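Local coordinates for protein hydrogenase maturation factor (Thermoanaerobacter tengcongensis, PDB 3VTH) that probably transfers the carbamoyl group of carbamoyl phosphate, using ATP, to the C-terminal cysteine of HypE during [NiFe]-hydrogenase maturation, at residues 112-117 and 175-180. Numbering follows the deposited sequence.
Sequences GVCEDC and HDRRFH. With ZN (zinc ion), chain C.
Asp116, in the first turn of helix 115-121, faces Arg177 in a type I beta turn running from Asp176 to Phe179, and their CA atoms are 9.6 Å apart. The gap is bridged by the arginine side chain. Its chain is extended from CG to NE (chi2 179°, chi3 -166°), which carries the guanidinium up to the zinc site. Asp116 CB sits over the centre of one guanidinium face, 3.4 Å from Arg177 CZ. Cys117 SG lies at the edge, in plane, and accepts a weak hydrogen bond from Arg177 NH2 at 3.2 Å. Cys117 SG also binds the zinc ion, at 2.3 Å. Cys114 SG is a second zinc ligand and caps the helix, accepting from Cys117 N at 3.4 Å with an N-H...S angle of 165°. Cys136 and Cys139 complete the Cys4 site of the first HypF finger. Arg178 NH2 approaches Cys117 SG to 3.7 Å without a hydrogen bond. Glu120 forms salt bridges with both arginines, while Asp116 pairs with Arg119. Within the turn, Asp176 OD1 accepts from Arg178 N at 2.8 Å, an Asx turn. With an alanine in place of Arg177, Cys117 SG is likely to lose this donor, Asp116 CB its flat cover and Glu120 one arginine partner. The contact joins the two HypF fingers: a loop of the second reaches the metal site of the first. The two guanidinium groups beside Cys117 SG would be expected to offset part of the negative charge of the Cys4 zinc site, although Glu120 shares their charge.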
loop_
_atom_site.group_PDB
_atom_site.type_symbol
_atom_site.label_atom_id
_atom_site.label_comp_id
_atom_site.label_asym_id
_atom_site.label_seq_id
_atom_site.Cartn_x
_atom_site.Cartn_y
_atom_site.Cartn_z
ATOM N N GLY A 112 -3.649 -14.681 -3.682
ATOM C CA GLY A 112 -4.857 -15.129 -4.372
ATOM C C GLY A 112 -4.782 -16.574 -4.866
ATOM O O GLY A 112 -3.693 -17.116 -5.056
ATOM N N VAL A 113 -5.949 -17.189 -5.041
ATOM C CA VAL A 113 -6.090 -18.581 -5.480
ATOM C C VAL A 113 -5.331 -18.811 -6.795
ATOM O O VAL A 113 -5.481 -18.035 -7.744
ATOM C CB VAL A 113 -7.575 -18.948 -5.686
ATOM C CG1 VAL A 113 -7.747 -20.446 -5.986
ATOM C CG2 VAL A 113 -8.416 -18.545 -4.461
ATOM N N CYS A 114 -4.505 -19.857 -6.832
ATOM C CA CYS A 114 -3.778 -20.229 -8.054
ATOM C C CYS A 114 -4.693 -20.934 -9.050
ATOM O O CYS A 114 -5.791 -21.378 -8.701
ATOM C CB CYS A 114 -2.551 -21.111 -7.727
ATOM S SG CYS A 114 -2.937 -22.813 -7.240
ATOM N N GLU A 115 -4.248 -21.046 -10.294
ATOM C CA GLU A 115 -5.077 -21.696 -11.312
ATOM C C GLU A 115 -5.347 -23.192 -11.041
ATOM O O GLU A 115 -6.396 -23.695 -11.403
ATOM C CB GLU A 115 -4.514 -21.471 -12.720
ATOM C CG GLU A 115 -3.312 -22.330 -13.087
ATOM C CD GLU A 115 -2.897 -22.176 -14.555
ATOM O OE1 GLU A 115 -3.676 -22.565 -15.455
ATOM O OE2 GLU A 115 -1.779 -21.675 -14.798
ATOM N N ASP A 116 -4.414 -23.891 -10.399
ATOM C CA ASP A 116 -4.619 -25.319 -10.076
ATOM C C ASP A 116 -5.696 -25.516 -9.012
ATOM O O ASP A 116 -6.532 -26.397 -9.144
ATOM C CB ASP A 116 -3.323 -25.998 -9.610
ATOM C CG ASP A 116 -2.268 -26.065 -10.701
ATOM O OD1 ASP A 116 -2.584 -26.528 -11.801
ATOM O OD2 ASP A 116 -1.122 -25.637 -10.462
ATOM N N CYS A 117 -5.670 -24.702 -7.958
ATOM C CA CYS A 117 -6.707 -24.777 -6.926
ATOM C C CYS A 117 -8.070 -24.387 -7.489
ATOM O O CYS A 117 -9.073 -24.992 -7.141
ATOM C CB CYS A 117 -6.366 -23.898 -5.715
ATOM S SG CYS A 117 -5.046 -24.614 -4.683
ATOM N N HIS A 175 4.322 -37.882 -5.218
ATOM C CA HIS A 175 3.654 -37.660 -6.507
ATOM C C HIS A 175 2.439 -36.720 -6.418
ATOM O O HIS A 175 1.868 -36.339 -7.442
ATOM C CB HIS A 175 3.236 -38.992 -7.142
ATOM C CG HIS A 175 4.389 -39.829 -7.605
ATOM N ND1 HIS A 175 4.631 -41.100 -7.124
ATOM C CD2 HIS A 175 5.372 -39.575 -8.503
ATOM C CE1 HIS A 175 5.706 -41.594 -7.712
ATOM N NE2 HIS A 175 6.176 -40.688 -8.551
ATOM N N ASP A 176 2.038 -36.347 -5.208
ATOM C CA ASP A 176 0.903 -35.432 -5.055
ATOM C C ASP A 176 1.383 -33.986 -5.084
ATOM O O ASP A 176 2.456 -33.665 -4.577
ATOM C CB ASP A 176 0.106 -35.733 -3.778
ATOM C CG ASP A 176 -1.281 -35.094 -3.788
ATOM O OD1 ASP A 176 -1.381 -33.856 -3.696
ATOM O OD2 ASP A 176 -2.280 -35.834 -3.888
ATOM N N ARG A 177 0.597 -33.094 -5.673
ATOM C CA ARG A 177 1.047 -31.710 -5.735
ATOM C C ARG A 177 0.988 -31.032 -4.369
ATOM O O ARG A 177 1.618 -29.985 -4.169
ATOM C CB ARG A 177 0.329 -30.910 -6.827
ATOM C CG ARG A 177 -1.058 -30.438 -6.475
ATOM C CD ARG A 177 -1.635 -29.630 -7.633
ATOM N NE ARG A 177 -2.820 -28.906 -7.202
ATOM C CZ ARG A 177 -2.798 -27.686 -6.675
ATOM N NH1 ARG A 177 -1.651 -27.037 -6.526
ATOM N NH2 ARG A 177 -3.926 -27.110 -6.314
ATOM N N ARG A 178 0.272 -31.655 -3.425
ATOM C CA ARG A 178 0.250 -31.171 -2.034
ATOM C C ARG A 178 1.228 -31.910 -1.105
ATOM O O ARG A 178 1.089 -31.844 0.123
ATOM C CB ARG A 178 -1.174 -31.210 -1.453
ATOM C CG ARG A 178 -2.053 -30.105 -1.986
ATOM C CD ARG A 178 -3.468 -30.178 -1.412
ATOM N NE ARG A 178 -4.268 -29.060 -1.905
ATOM C CZ ARG A 178 -4.958 -29.086 -3.041
ATOM N NH1 ARG A 178 -4.956 -30.181 -3.810
ATOM N NH2 ARG A 178 -5.644 -28.010 -3.408
ATOM N N PHE A 179 2.209 -32.595 -1.692
ATOM C CA PHE A 179 3.334 -33.165 -0.939
ATOM C C PHE A 179 3.960 -32.095 -0.042
ATOM O O PHE A 179 4.380 -31.037 -0.526
ATOM C CB PHE A 179 4.379 -33.707 -1.920
ATOM C CG PHE A 179 5.549 -34.397 -1.274
ATOM C CD1 PHE A 179 6.842 -33.930 -1.490
ATOM C CD2 PHE A 179 5.370 -35.537 -0.489
ATOM C CE1 PHE A 179 7.950 -34.584 -0.918
ATOM C CE2 PHE A 179 6.464 -36.202 0.087
ATOM C CZ PHE A 179 7.752 -35.717 -0.125
ATOM N N HIS A 180 3.992 -32.363 1.263
ATOM C CA HIS A 180 4.500 -31.403 2.253
ATOM C C HIS A 180 3.944 -29.981 2.127
ATOM O O HIS A 180 4.663 -28.991 2.347
ATOM C CB HIS A 180 6.035 -31.411 2.266
ATOM C CG HIS A 180 6.607 -32.530 3.076
ATOM N ND1 HIS A 180 7.303 -32.318 4.247
ATOM C CD2 HIS A 180 6.541 -33.876 2.914
ATOM C CE1 HIS A 180 7.678 -33.482 4.749
ATOM N NE2 HIS A 180 7.226 -34.444 3.961
HETATM ZN ZN ZN C . -3.281 -23.189 -4.998
#